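Side-chain contacts in putative cytoplasmic protein (Salmonella typhimurium LT2, PDB 2Q02), which is of unknown function but binds zinc in a xylose isomerase-like TIM barrel and may act as an isomerase: residues I11-A16 against E22-L27; P17-E22 against W254-I259; D127-Y132 against S163-L168. All blocks are in the same frame, centred on the assembly; numbering follows the deposited sequence.

Interaction 1: I11-A16 against E22-L27; sequences INRKIA and EAFFRL
Phe24 meets Ile11, Arg13 and Ala16 in a buried, apolar contact between the C-terminal end of strand 9-12, with the turn that follows it, and helix 21-30. These are the first strand and helix of a TIM barrel, within the beta-alpha-beta unit completed by strand 35-39. A chi1 of 167°, which places CG opposite the backbone N, sends the Phe24 ring off the helix toward the turn. Arg13 CG lies over one ring face, 4.0 Å from the Phe24 ring centroid in a CH-pi contact, and Arg13 CB is 3.7 Å from Phe24 CE2. The rest of the arginine runs on, extended to NE, and reaches a salt bridge with Asp49; its NE is buried without a partner. Ile11 CG2 is 4.0 Å from Phe24 CE1, and Ala16 CB is equally near Phe24 CD1. Asn12 OD1 takes the Lys14 N-H on a lone pair, forming an Asx turn, and the Asn12 side chain lies about 4 Å from those of the zinc ligands Glu245 and His197. In the plane of the Phe24 ring, at its edge, Ile11 O lies 3.5 Å from Phe24 CZ.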
ATOM      1  N   ILE A  11       8.222  -5.827  -0.376  1.00 45.00           N
ATOM      2  CA  ILE A  11       8.773  -4.781  -1.207  1.00 44.93           C
ATOM      3  C   ILE A  11       7.755  -4.411  -2.276  1.00 46.09           C
ATOM      4  O   ILE A  11       7.401  -5.228  -3.138  1.00 46.49           O
ATOM      5  CB  ILE A  11      10.116  -5.183  -1.844  1.00 45.84           C
ATOM      6  CG1 ILE A  11      11.047  -5.857  -0.808  1.00 44.17           C
ATOM      7  CG2 ILE A  11      10.779  -3.959  -2.498  1.00 45.13           C
ATOM      8  CD1 ILE A  11      11.335  -5.034   0.434  1.00 43.88           C
ATOM      9  N   ASN A  12       7.291  -3.171  -2.208  1.00 46.19           N
ATOM     10  CA  ASN A  12       6.418  -2.628  -3.228  1.00 46.11           C
ATOM     11  C   ASN A  12       7.250  -2.286  -4.497  1.00 46.06           C
ATOM     12  O   ASN A  12       8.362  -1.725  -4.413  1.00 45.10           O
ATOM     13  CB  ASN A  12       5.669  -1.403  -2.670  1.00 45.89           C
ATOM     14  CG  ASN A  12       4.533  -0.948  -3.564  1.00 43.97           C
ATOM     15  OD1 ASN A  12       4.757  -0.638  -4.732  1.00 42.64           O
ATOM     16  ND2 ASN A  12       3.312  -0.883  -3.013  1.00 41.68           N
ATOM     17  N   ARG A  13       6.697  -2.620  -5.667  1.00 45.52           N
ATOM     18  CA  ARG A  13       7.407  -2.416  -6.929  1.00 45.99           C
ATOM     19  C   ARG A  13       7.670  -0.948  -7.298  1.00 46.32           C
ATOM     20  O   ARG A  13       8.470  -0.693  -8.199  1.00 45.90           O
ATOM     21  CB  ARG A  13       6.693  -3.113  -8.091  1.00 45.93           C
ATOM     22  CG  ARG A  13       7.568  -3.229  -9.326  1.00 45.25           C
ATOM     23  CD  ARG A  13       6.847  -3.806 -10.538  1.00 47.71           C
ATOM     24  NE  ARG A  13       7.741  -3.866 -11.710  1.00 47.14           N
ATOM     25  CZ  ARG A  13       7.348  -3.795 -12.979  1.00 45.19           C
ATOM     26  NH1 ARG A  13       6.063  -3.673 -13.281  1.00 46.97           N
ATOM     27  NH2 ARG A  13       8.244  -3.852 -13.954  1.00 43.82           N
ATOM     28  N   LYS A  14       7.020   0.012  -6.624  1.00 46.55           N
ATOM     29  CA  LYS A  14       7.288   1.437  -6.900  1.00 46.21           C
ATOM     30  C   LYS A  14       8.739   1.838  -6.633  1.00 45.78           C
ATOM     31  O   LYS A  14       9.201   2.835  -7.179  1.00 45.62           O
ATOM     32  CB  LYS A  14       6.353   2.360  -6.107  1.00 47.33           C
ATOM     33  CG  LYS A  14       6.133   3.752  -6.766  1.00 47.18           C
ATOM     34  CD  LYS A  14       5.014   3.723  -7.802  1.00 48.07           C
ATOM     35  CE  LYS A  14       4.971   4.996  -8.642  1.00 53.42           C
ATOM     36  NZ  LYS A  14       4.606   4.794 -10.104  1.00 53.86           N
ATOM     37  N   ILE A  15       9.441   1.071  -5.788  1.00 45.94           N
ATOM     38  CA  ILE A  15      10.858   1.323  -5.462  1.00 45.79           C
ATOM     39  C   ILE A  15      11.810   1.065  -6.647  1.00 45.83           C
ATOM     40  O   ILE A  15      12.933   1.556  -6.664  1.00 46.38           O
ATOM     41  CB  ILE A  15      11.295   0.486  -4.210  1.00 45.07           C
ATOM     42  CG1 ILE A  15      12.546   1.057  -3.556  1.00 42.58           C
ATOM     43  CG2 ILE A  15      11.494  -0.994  -4.547  1.00 47.68           C
ATOM     44  CD1 ILE A  15      12.799   0.492  -2.167  1.00 43.89           C
ATOM     45  N   ALA A  16      11.345   0.318  -7.644  1.00 46.00           N
ATOM     46  CA  ALA A  16      12.198  -0.119  -8.743  1.00 45.47           C
ATOM     47  C   ALA A  16      11.578   0.140 -10.112  1.00 45.33           C
ATOM     48  O   ALA A  16      11.324  -0.816 -10.867  1.00 45.66           O
ATOM     49  CB  ALA A  16      12.513  -1.602  -8.588  1.00 47.15           C
ATOM     50  N   GLU A  22      11.178  -9.680 -13.701  1.00 46.07           N
ATOM     51  CA  GLU A  22      12.132 -10.728 -13.266  1.00 46.29           C
ATOM     52  C   GLU A  22      13.341 -10.150 -12.524  1.00 45.58           C
ATOM     53  O   GLU A  22      13.790 -10.743 -11.542  1.00 45.24           O
ATOM     54  CB  GLU A  22      12.625 -11.650 -14.394  1.00 46.01           C
ATOM     55  CG  GLU A  22      13.633 -12.696 -13.866  1.00 45.21           C
ATOM     56  CD  GLU A  22      13.832 -13.897 -14.779  1.00 48.41           C
ATOM     57  OE1 GLU A  22      13.548 -13.775 -15.989  1.00 54.55           O
ATOM     58  OE2 GLU A  22      14.290 -14.966 -14.295  1.00 50.29           O
ATOM     59  N   ALA A  23      13.858  -9.017 -13.001  1.00 44.99           N
ATOM     60  CA  ALA A  23      14.945  -8.317 -12.320  1.00 45.57           C
ATOM     61  C   ALA A  23      14.514  -7.857 -10.924  1.00 45.15           C
ATOM     62  O   ALA A  23      15.278  -7.921  -9.970  1.00 44.34           O
ATOM     63  CB  ALA A  23      15.410  -7.119 -13.159  1.00 44.70           C
ATOM     64  N   PHE A  24      13.275  -7.395 -10.821  1.00 45.31           N
ATOM     65  CA  PHE A  24      12.729  -6.934  -9.549  1.00 45.49           C
ATOM     66  C   PHE A  24      12.569  -8.109  -8.576  1.00 45.80           C
ATOM     67  O   PHE A  24      13.013  -8.039  -7.431  1.00 45.63           O
ATOM     68  CB  PHE A  24      11.409  -6.187  -9.770  1.00 44.82           C
ATOM     69  CG  PHE A  24      10.638  -5.945  -8.519  1.00 44.26           C
ATOM     70  CD1 PHE A  24      11.204  -5.251  -7.472  1.00 45.31           C
ATOM     71  CD2 PHE A  24       9.335  -6.407  -8.386  1.00 48.28           C
ATOM     72  CE1 PHE A  24      10.501  -5.025  -6.308  1.00 44.90           C
ATOM     73  CE2 PHE A  24       8.612  -6.175  -7.218  1.00 45.63           C
ATOM     74  CZ  PHE A  24       9.206  -5.492  -6.175  1.00 45.15           C
ATOM     75  N   PHE A  25      11.967  -9.194  -9.055  1.00 45.90           N
ATOM     76  CA  PHE A  25      11.759 -10.402  -8.246  1.00 45.98           C
ATOM     77  C   PHE A  25      13.084 -11.011  -7.805  1.00 45.56           C
ATOM     78  O   PHE A  25      13.207 -11.466  -6.667  1.00 45.78           O
ATOM     79  CB  PHE A  25      10.959 -11.468  -9.033  1.00 46.27           C
ATOM     80  CG  PHE A  25       9.455 -11.209  -9.128  1.00 46.70           C
ATOM     81  CD1 PHE A  25       8.891  -9.965  -8.843  1.00 44.35           C
ATOM     82  CD2 PHE A  25       8.604 -12.227  -9.541  1.00 47.05           C
ATOM     83  CE1 PHE A  25       7.528  -9.761  -8.944  1.00 43.32           C
ATOM     84  CE2 PHE A  25       7.234 -12.014  -9.636  1.00 46.01           C
ATOM     85  CZ  PHE A  25       6.707 -10.782  -9.342  1.00 43.22           C
ATOM     86  N   ARG A  26      14.059 -11.023  -8.713  1.00 45.82           N
ATOM     87  CA  ARG A  26      15.381 -11.606  -8.445  1.00 46.63           C
ATOM     88  C   ARG A  26      16.093 -10.813  -7.332  1.00 45.76           C
ATOM     89  O   ARG A  26      16.744 -11.396  -6.467  1.00 45.67           O
ATOM     90  CB  ARG A  26      16.230 -11.675  -9.737  1.00 45.97           C
ATOM     91  CG  ARG A  26      17.601 -12.338  -9.558  1.00 48.27           C
ATOM     92  CD  ARG A  26      18.333 -12.563 -10.882  1.00 50.39           C
ATOM     93  NE  ARG A  26      18.367 -11.344 -11.695  1.00 57.61           N
ATOM     94  CZ  ARG A  26      18.072 -11.258 -12.999  1.00 58.77           C
ATOM     95  NH1 ARG A  26      17.745 -12.334 -13.721  1.00 56.99           N
ATOM     96  NH2 ARG A  26      18.130 -10.068 -13.598  1.00 58.57           N
ATOM     97  N   LEU A  27      15.934  -9.492  -7.345  1.00 45.69           N
ATOM     98  CA  LEU A  27      16.502  -8.615  -6.312  1.00 46.14           C
ATOM     99  C   LEU A  27      15.898  -8.911  -4.937  1.00 45.91           C
ATOM    100  O   LEU A  27      16.633  -9.080  -3.952  1.00 45.27           O
ATOM    101  CB  LEU A  27      16.281  -7.145  -6.705  1.00 45.56           C
ATOM    102  CG  LEU A  27      16.809  -6.023  -5.821  1.00 43.13           C
ATOM    103  CD1 LEU A  27      17.016  -4.799  -6.682  1.00 41.55           C
ATOM    104  CD2 LEU A  27      15.861  -5.733  -4.672  1.00 41.78           C
TER

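Interaction 2: P17-E22 against W254-I259; sequences PGLSIE and WSEAEI
Leu19, in the loop just before helix 21-30, reaches across to Glu256 and Ile259 in the first turn of helix 256-271, and its two methyl groups enter different surroundings. CD1 belongs to the closely covered, apolar side. Leu19 CD1 meets Ile259 CD1 tip to tip at 4.0 Å, each residue extending its terminal methyl toward the other, and Leu27 of helix 21-30 packs against both, so that this half of the contact joins the buried layer between the two helices. CD2 faces the looser, partly exposed rim, where the partner is a charged chain, even though its atoms come close: Glu256 CG lies 3.6 Å from Leu19 CD2, and Glu256 OE2 is just as far from the same methyl. No hydrogen bond crosses between the segments. The glutamate departs from its helix with CG beside the backbone N (chi1 -76°) and then extends, which carries its aliphatic part obliquely past the Leu19 methyls while OE1 continues to a salt bridge with Arg30. That bridge probably steadies the carboxylate, and the Leu19 side chain contributes van der Waals contact.

Both helices begin with a serine at the N-cap. Ser20 OG accepts from Ala23 N, and Ser255 OG accepts from Glu258 N at 3.2 Å in a nearly straight bond (168°). A loop leading into the first helix and resting on the start of the last one belongs to the closure of an eight-stranded TIM barrel, where the final beta-alpha unit comes to lie beside the first.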
ATOM      1  N   PRO A  17      11.376   1.425 -10.462  1.00 45.40           N
ATOM      2  CA  PRO A  17      10.734   1.778 -11.739  1.00 45.91           C
ATOM      3  C   PRO A  17      11.512   1.297 -12.978  1.00 46.14           C
ATOM      4  O   PRO A  17      10.906   1.045 -14.022  1.00 46.86           O
ATOM      5  CB  PRO A  17      10.691   3.313 -11.706  1.00 45.90           C
ATOM      6  CG  PRO A  17      11.801   3.702 -10.781  1.00 44.39           C
ATOM      7  CD  PRO A  17      11.763   2.626  -9.705  1.00 45.46           C
ATOM      8  N   GLY A  18      12.832   1.163 -12.857  1.00 46.18           N
ATOM      9  CA  GLY A  18      13.668   0.797 -13.988  1.00 45.77           C
ATOM     10  C   GLY A  18      13.850  -0.693 -14.212  1.00 45.80           C
ATOM     11  O   GLY A  18      14.411  -1.094 -15.217  1.00 45.63           O
ATOM     12  N   LEU A  19      13.380  -1.521 -13.291  1.00 46.05           N
ATOM     13  CA  LEU A  19      13.601  -2.970 -13.368  1.00 45.49           C
ATOM     14  C   LEU A  19      12.422  -3.728 -13.958  1.00 45.74           C
ATOM     15  O   LEU A  19      11.260  -3.489 -13.579  1.00 45.68           O
ATOM     16  CB  LEU A  19      13.861  -3.541 -11.970  1.00 44.92           C
ATOM     17  CG  LEU A  19      15.144  -3.057 -11.298  1.00 45.67           C
ATOM     18  CD1 LEU A  19      15.259  -3.655  -9.900  1.00 47.91           C
ATOM     19  CD2 LEU A  19      16.360  -3.408 -12.164  1.00 46.04           C
ATOM     20  N   SER A  20      12.726  -4.674 -14.848  1.00 45.43           N
ATOM     21  CA  SER A  20      11.716  -5.598 -15.329  1.00 45.44           C
ATOM     22  C   SER A  20      11.207  -6.417 -14.154  1.00 45.81           C
ATOM     23  O   SER A  20      11.830  -6.455 -13.096  1.00 45.68           O
ATOM     24  CB  SER A  20      12.290  -6.551 -16.367  1.00 45.36           C
ATOM     25  OG  SER A  20      12.964  -7.622 -15.727  1.00 44.19           O
ATOM     26  N   ILE A  21      10.092  -7.102 -14.352  1.00 45.88           N
ATOM     27  CA  ILE A  21       9.512  -7.902 -13.282  1.00 46.01           C
ATOM     28  C   ILE A  21      10.460  -9.002 -12.795  1.00 45.74           C
ATOM     29  O   ILE A  21      10.533  -9.224 -11.594  1.00 45.59           O
ATOM     30  CB  ILE A  21       8.142  -8.493 -13.684  1.00 45.57           C
ATOM     31  CG1 ILE A  21       7.118  -7.357 -13.852  1.00 47.90           C
ATOM     32  CG2 ILE A  21       7.672  -9.506 -12.638  1.00 45.16           C
ATOM     33  CD1 ILE A  21       5.726  -7.791 -14.257  1.00 46.36           C
ATOM     34  N   GLU A  22      11.178  -9.680 -13.701  1.00 46.07           N
ATOM     35  CA  GLU A  22      12.132 -10.728 -13.266  1.00 46.29           C
ATOM     36  C   GLU A  22      13.341 -10.150 -12.524  1.00 45.58           C
ATOM     37  O   GLU A  22      13.790 -10.743 -11.542  1.00 45.24           O
ATOM     38  CB  GLU A  22      12.625 -11.650 -14.394  1.00 46.01           C
ATOM     39  CG  GLU A  22      13.633 -12.696 -13.866  1.00 45.21           C
ATOM     40  CD  GLU A  22      13.832 -13.897 -14.779  1.00 48.41           C
ATOM     41  OE1 GLU A  22      13.548 -13.775 -15.989  1.00 54.55           O
ATOM     42  OE2 GLU A  22      14.290 -14.966 -14.295  1.00 50.29           O
ATOM     43  N   TRP A 254      18.484   5.221  -9.071  1.00 48.98           N
ATOM     44  CA  TRP A 254      19.099   4.189  -8.209  1.00 48.83           C
ATOM     45  C   TRP A 254      19.483   2.908  -8.972  1.00 47.55           C
ATOM     46  O   TRP A 254      18.648   2.319  -9.666  1.00 46.11           O
ATOM     47  CB  TRP A 254      18.115   3.784  -7.096  1.00 49.48           C
ATOM     48  CG  TRP A 254      17.776   4.849  -6.073  1.00 48.55           C
ATOM     49  CD1 TRP A 254      18.118   6.162  -6.101  1.00 49.50           C
ATOM     50  CD2 TRP A 254      17.011   4.661  -4.881  1.00 49.68           C
ATOM     51  NE1 TRP A 254      17.627   6.806  -4.991  1.00 48.86           N
ATOM     52  CE2 TRP A 254      16.942   5.904  -4.227  1.00 47.96           C
ATOM     53  CE3 TRP A 254      16.381   3.554  -4.296  1.00 51.30           C
ATOM     54  CZ2 TRP A 254      16.269   6.078  -3.022  1.00 51.67           C
ATOM     55  CZ3 TRP A 254      15.705   3.728  -3.103  1.00 50.05           C
ATOM     56  CH2 TRP A 254      15.657   4.982  -2.476  1.00 49.05           C
ATOM     57  N   SER A 255      20.726   2.454  -8.809  1.00 46.74           N
ATOM     58  CA  SER A 255      21.116   1.127  -9.298  1.00 45.80           C
ATOM     59  C   SER A 255      20.498   0.015  -8.432  1.00 46.35           C
ATOM     60  O   SER A 255      19.944   0.282  -7.357  1.00 46.48           O
ATOM     61  CB  SER A 255      22.634   0.990  -9.313  1.00 45.55           C
ATOM     62  OG  SER A 255      23.144   0.912  -7.998  1.00 46.19           O
ATOM     63  N   GLU A 256      20.589  -1.228  -8.908  1.00 45.79           N
ATOM     64  CA  GLU A 256      20.076  -2.378  -8.166  1.00 46.77           C
ATOM     65  C   GLU A 256      20.776  -2.537  -6.819  1.00 47.17           C
ATOM     66  O   GLU A 256      20.184  -3.048  -5.857  1.00 46.15           O
ATOM     67  CB  GLU A 256      20.268  -3.673  -8.950  1.00 47.18           C
ATOM     68  CG  GLU A 256      19.303  -3.886 -10.094  1.00 48.13           C
ATOM     69  CD  GLU A 256      19.359  -5.315 -10.626  1.00 48.75           C
ATOM     70  OE1 GLU A 256      19.550  -6.231  -9.802  1.00 50.68           O
ATOM     71  OE2 GLU A 256      19.219  -5.526 -11.855  1.00 53.08           O
ATOM     72  N   ALA A 257      22.048  -2.133  -6.778  1.00 47.17           N
ATOM     73  CA  ALA A 257      22.834  -2.117  -5.550  1.00 46.97           C
ATOM     74  C   ALA A 257      22.285  -1.066  -4.569  1.00 47.15           C
ATOM     75  O   ALA A 257      22.055  -1.382  -3.402  1.00 47.19           O
ATOM     76  CB  ALA A 257      24.319  -1.854  -5.867  1.00 45.10           C
ATOM     77  N   GLU A 258      22.068   0.164  -5.053  1.00 47.76           N
ATOM     78  CA  GLU A 258      21.536   1.263  -4.230  1.00 47.78           C
ATOM     79  C   GLU A 258      20.161   0.904  -3.634  1.00 47.77           C
ATOM     80  O   GLU A 258      19.873   1.232  -2.473  1.00 47.24           O
ATOM     81  CB  GLU A 258      21.442   2.548  -5.067  1.00 49.13           C
ATOM     82  CG  GLU A 258      20.821   3.777  -4.358  1.00 51.42           C
ATOM     83  CD  GLU A 258      21.856   4.673  -3.655  1.00 65.33           C
ATOM     84  OE1 GLU A 258      22.735   5.273  -4.342  1.00 63.50           O
ATOM     85  OE2 GLU A 258      21.766   4.790  -2.410  1.00 68.04           O
ATOM     86  N   ILE A 259      19.328   0.231  -4.437  1.00 47.56           N
ATOM     87  CA  ILE A 259      18.012  -0.257  -4.001  1.00 46.19           C
ATOM     88  C   ILE A 259      18.177  -1.262  -2.876  1.00 46.11           C
ATOM     89  O   ILE A 259      17.451  -1.192  -1.876  1.00 46.94           O
ATOM     90  CB  ILE A 259      17.220  -0.931  -5.157  1.00 45.90           C
ATOM     91  CG1 ILE A 259      16.748   0.095  -6.185  1.00 45.59           C
ATOM     92  CG2 ILE A 259      15.981  -1.650  -4.648  1.00 46.41           C
ATOM     93  CD1 ILE A 259      16.120  -0.568  -7.427  1.00 46.00           C
TER

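Interaction 3: D127-Y132 against S163-L168; sequences DLFARY and SPFKVL. With ZN (zinc ion), chain F.
Phe129 and Phe165 both set CG beside the backbone N, anti to the carbonyl carbon (chi1 -85° and -75°), and these torsions carry the two rings into each other's path from helix 115-130 and from the loop ahead of strand 166-170. The side chains cross at about a right angle, yet the rings themselves are inclined at 57°, neither stacked nor edge-to-face. Phe165 leads with CZ, which lies over one face of the Phe129 ring, displaced toward its rim and 3.7 Å from Phe129 CD2. Phe165 CE1 follows, 3.9 Å from Phe129 CD2, and the ring centroids are 5.0 Å apart.

In the TIM barrel this pair fills part of the layer between the outer helices and the sheet. Leu104 of strand 101-104 touches both rings, Leu91 of helix 81-97 packs on Phe129, and Leu125 adds to the cover of Phe165. The loop carrying Phe165 is shaped by an ST turn: Ser163 OG accepts the Phe165 N-H at 2.9 Å and also hydrogen-bonds with Ser126 OG, tying the loop to helix 115-130.

Asp127, two residues before Phe129, binds a zinc ion through OD2 at 2.1 Å, while its OD1 stays 3.2 Å from the metal; this ion is distinct from the one held by Glu139, Asp170, His197 and Glu245.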
ATOM      1  N   ASP A 127     -19.036  -7.579  -2.748  1.00 46.44           N
ATOM      2  CA  ASP A 127     -19.702  -8.595  -3.571  1.00 46.17           C
ATOM      3  C   ASP A 127     -18.903  -8.931  -4.837  1.00 45.67           C
ATOM      4  O   ASP A 127     -18.723 -10.099  -5.175  1.00 46.23           O
ATOM      5  CB  ASP A 127     -21.091  -8.112  -3.972  1.00 45.99           C
ATOM      6  CG  ASP A 127     -22.017  -8.039  -2.807  1.00 49.11           C
ATOM      7  OD1 ASP A 127     -21.586  -8.509  -1.735  1.00 49.89           O
ATOM      8  OD2 ASP A 127     -23.159  -7.514  -2.957  1.00 52.13           O
ATOM      9  N   LEU A 128     -18.433  -7.903  -5.533  1.00 44.89           N
ATOM     10  CA  LEU A 128     -17.673  -8.095  -6.766  1.00 44.82           C
ATOM     11  C   LEU A 128     -16.325  -8.811  -6.555  1.00 45.13           C
ATOM     12  O   LEU A 128     -15.948  -9.700  -7.323  1.00 44.10           O
ATOM     13  CB  LEU A 128     -17.422  -6.733  -7.436  1.00 43.83           C
ATOM     14  CG  LEU A 128     -16.686  -6.788  -8.782  1.00 44.62           C
ATOM     15  CD1 LEU A 128     -17.548  -7.480  -9.844  1.00 43.47           C
ATOM     16  CD2 LEU A 128     -16.251  -5.423  -9.244  1.00 45.00           C
ATOM     17  N   PHE A 129     -15.595  -8.388  -5.517  1.00 45.24           N
ATOM     18  CA  PHE A 129     -14.306  -8.996  -5.146  1.00 44.76           C
ATOM     19  C   PHE A 129     -14.458 -10.482  -4.790  1.00 44.46           C
ATOM     20  O   PHE A 129     -13.606 -11.289  -5.133  1.00 43.97           O
ATOM     21  CB  PHE A 129     -13.670  -8.248  -3.959  1.00 44.80           C
ATOM     22  CG  PHE A 129     -12.847  -7.022  -4.343  1.00 44.17           C
ATOM     23  CD1 PHE A 129     -13.353  -6.049  -5.198  1.00 42.97           C
ATOM     24  CD2 PHE A 129     -11.591  -6.820  -3.781  1.00 41.39           C
ATOM     25  CE1 PHE A 129     -12.611  -4.940  -5.519  1.00 43.39           C
ATOM     26  CE2 PHE A 129     -10.842  -5.699  -4.089  1.00 39.23           C
ATOM     27  CZ  PHE A 129     -11.338  -4.767  -4.954  1.00 43.41           C
ATOM     28  N   ALA A 130     -15.544 -10.825  -4.098  1.00 44.56           N
ATOM     29  CA  ALA A 130     -15.830 -12.207  -3.685  1.00 44.56           C
ATOM     30  C   ALA A 130     -15.899 -13.136  -4.885  1.00 45.79           C
ATOM     31  O   ALA A 130     -15.566 -14.344  -4.823  1.00 44.93           O
ATOM     32  CB  ALA A 130     -17.151 -12.271  -2.940  1.00 42.93           C
ATOM     33  N   ARG A 131     -16.358 -12.548  -5.978  1.00 46.28           N
ATOM     34  CA  ARG A 131     -16.512 -13.227  -7.249  1.00 46.06           C
ATOM     35  C   ARG A 131     -15.187 -13.582  -7.928  1.00 45.99           C
ATOM     36  O   ARG A 131     -15.150 -14.379  -8.879  1.00 47.05           O
ATOM     37  CB  ARG A 131     -17.295 -12.287  -8.191  1.00 46.31           C
ATOM     38  CG  ARG A 131     -18.273 -12.965  -9.073  1.00 50.61           C
ATOM     39  CD  ARG A 131     -19.591 -12.216  -9.113  1.00 51.02           C
ATOM     40  NE  ARG A 131     -20.364 -12.463  -7.912  1.00 53.86           N
ATOM     41  CZ  ARG A 131     -21.330 -11.672  -7.481  1.00 52.25           C
ATOM     42  NH1 ARG A 131     -21.664 -10.598  -8.157  1.00 57.95           N
ATOM     43  NH2 ARG A 131     -21.957 -11.945  -6.366  1.00 53.39           N
ATOM     44  N   TYR A 132     -14.112 -12.944  -7.475  1.00 45.80           N
ATOM     45  CA  TYR A 132     -12.761 -13.232  -7.952  1.00 45.19           C
ATOM     46  C   TYR A 132     -11.907 -13.840  -6.833  1.00 46.17           C
ATOM     47  O   TYR A 132     -10.728 -14.121  -7.037  1.00 46.95           O
ATOM     48  CB  TYR A 132     -12.047 -11.969  -8.487  1.00 43.66           C
ATOM     49  CG  TYR A 132     -12.621 -11.429  -9.776  1.00 44.48           C
ATOM     50  CD1 TYR A 132     -13.815 -10.714  -9.792  1.00 43.16           C
ATOM     51  CD2 TYR A 132     -11.972 -11.633 -10.979  1.00 42.81           C
ATOM     52  CE1 TYR A 132     -14.351 -10.241 -10.980  1.00 43.57           C
ATOM     53  CE2 TYR A 132     -12.491 -11.153 -12.176  1.00 42.54           C
ATOM     54  CZ  TYR A 132     -13.676 -10.467 -12.176  1.00 46.68           C
ATOM     55  OH  TYR A 132     -14.179 -10.018 -13.381  1.00 48.09           O
ATOM     56  N   SER A 163     -18.662  -5.591   5.458  1.00 45.01           N
ATOM     57  CA  SER A 163     -17.659  -6.051   4.507  1.00 44.49           C
ATOM     58  C   SER A 163     -16.495  -6.753   5.195  1.00 44.70           C
ATOM     59  O   SER A 163     -16.107  -6.394   6.300  1.00 44.80           O
ATOM     60  CB  SER A 163     -17.121  -4.848   3.736  1.00 45.09           C
ATOM     61  OG  SER A 163     -15.881  -5.124   3.086  1.00 45.34           O
ATOM     62  N   PRO A 164     -15.894  -7.739   4.529  1.00 44.97           N
ATOM     63  CA  PRO A 164     -14.647  -8.342   5.036  1.00 45.46           C
ATOM     64  C   PRO A 164     -13.374  -7.538   4.730  1.00 45.40           C
ATOM     65  O   PRO A 164     -12.286  -7.944   5.135  1.00 47.39           O
ATOM     66  CB  PRO A 164     -14.567  -9.654   4.250  1.00 46.26           C
ATOM     67  CG  PRO A 164     -15.197  -9.300   2.921  1.00 43.95           C
ATOM     68  CD  PRO A 164     -16.320  -8.361   3.261  1.00 44.24           C
ATOM     69  N   PHE A 165     -13.506  -6.436   4.003  1.00 44.57           N
ATOM     70  CA  PHE A 165     -12.375  -5.577   3.680  1.00 44.62           C
ATOM     71  C   PHE A 165     -11.666  -5.089   4.916  1.00 45.34           C
ATOM     72  O   PHE A 165     -12.237  -5.072   6.014  1.00 44.80           O
ATOM     73  CB  PHE A 165     -12.799  -4.343   2.864  1.00 45.22           C
ATOM     74  CG  PHE A 165     -13.122  -4.620   1.407  1.00 41.44           C
ATOM     75  CD1 PHE A 165     -13.171  -5.920   0.887  1.00 43.92           C
ATOM     76  CD2 PHE A 165     -13.407  -3.559   0.558  1.00 44.72           C
ATOM     77  CE1 PHE A 165     -13.487  -6.144  -0.449  1.00 45.41           C
ATOM     78  CE2 PHE A 165     -13.709  -3.773  -0.777  1.00 42.47           C
ATOM     79  CZ  PHE A 165     -13.739  -5.066  -1.290  1.00 41.73           C
ATOM     80  N   LYS A 166     -10.392  -4.722   4.725  1.00 45.65           N
ATOM     81  CA  LYS A 166      -9.573  -4.161   5.792  1.00 45.23           C
ATOM     82  C   LYS A 166      -8.931  -2.842   5.353  1.00 45.22           C
ATOM     83  O   LYS A 166      -8.899  -2.501   4.179  1.00 44.64           O
ATOM     84  CB  LYS A 166      -8.489  -5.151   6.208  1.00 44.49           C
ATOM     85  CG  LYS A 166      -8.972  -6.314   7.077  1.00 45.90           C
ATOM     86  CD  LYS A 166      -7.871  -7.352   7.239  1.00 44.58           C
ATOM     87  CE  LYS A 166      -7.989  -8.148   8.527  1.00 53.95           C
ATOM     88  NZ  LYS A 166      -8.821  -9.376   8.420  1.00 51.85           N
ATOM     89  N   VAL A 167      -8.394  -2.111   6.309  1.00 45.25           N
ATOM     90  CA  VAL A 167      -7.777  -0.841   6.023  1.00 45.61           C
ATOM     91  C   VAL A 167      -6.283  -1.024   5.771  1.00 45.87           C
ATOM     92  O   VAL A 167      -5.617  -1.828   6.442  1.00 45.18           O
ATOM     93  CB  VAL A 167      -8.025   0.178   7.195  1.00 46.08           C
ATOM     94  CG1 VAL A 167      -6.996   1.301   7.205  1.00 45.35           C
ATOM     95  CG2 VAL A 167      -9.434   0.740   7.110  1.00 49.95           C
ATOM     96  N   LEU A 168      -5.780  -0.273   4.788  1.00 45.76           N
ATOM     97  CA  LEU A 168      -4.370  -0.196   4.489  1.00 45.47           C
ATOM     98  C   LEU A 168      -3.820   1.100   5.125  1.00 45.53           C
ATOM     99  O   LEU A 168      -4.144   2.222   4.700  1.00 44.10           O
ATOM    100  CB  LEU A 168      -4.178  -0.188   2.975  1.00 45.23           C
ATOM    101  CG  LEU A 168      -2.778  -0.516   2.491  1.00 47.62           C
ATOM    102  CD1 LEU A 168      -2.775  -0.552   0.941  1.00 49.46           C
ATOM    103  CD2 LEU A 168      -1.712   0.462   3.069  1.00 46.42           C
TER
HETATM  104 ZN    ZN F 301     -24.302  -6.939  -1.330  1.00 56.05          ZN

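Overall arrangement
All three contacts belong to one TIM barrel, and their chemistry follows their place in it. Interactions 1 and 3 reach the same parallel sheet about 26 Å apart, centre to centre, and do not touch. Both are buried and built on phenylalanine, but interaction 1 sets one ring against aliphatic chains, and interaction 3 sets ring against ring. Interaction 2 is only partly buried and trades rings for methyls and the stem of a glutamate. It adjoins interaction 1: the two share Glu22 and helix 21-30, and Arg13 NH2 probably hydrogen-bonds to Leu19 O. Interactions 2 and 3 lie on opposite sides of the chain's centre. Interaction 1 approaches the central zinc site through Asn12, whereas interaction 3 includes a ligand of a separate zinc ion.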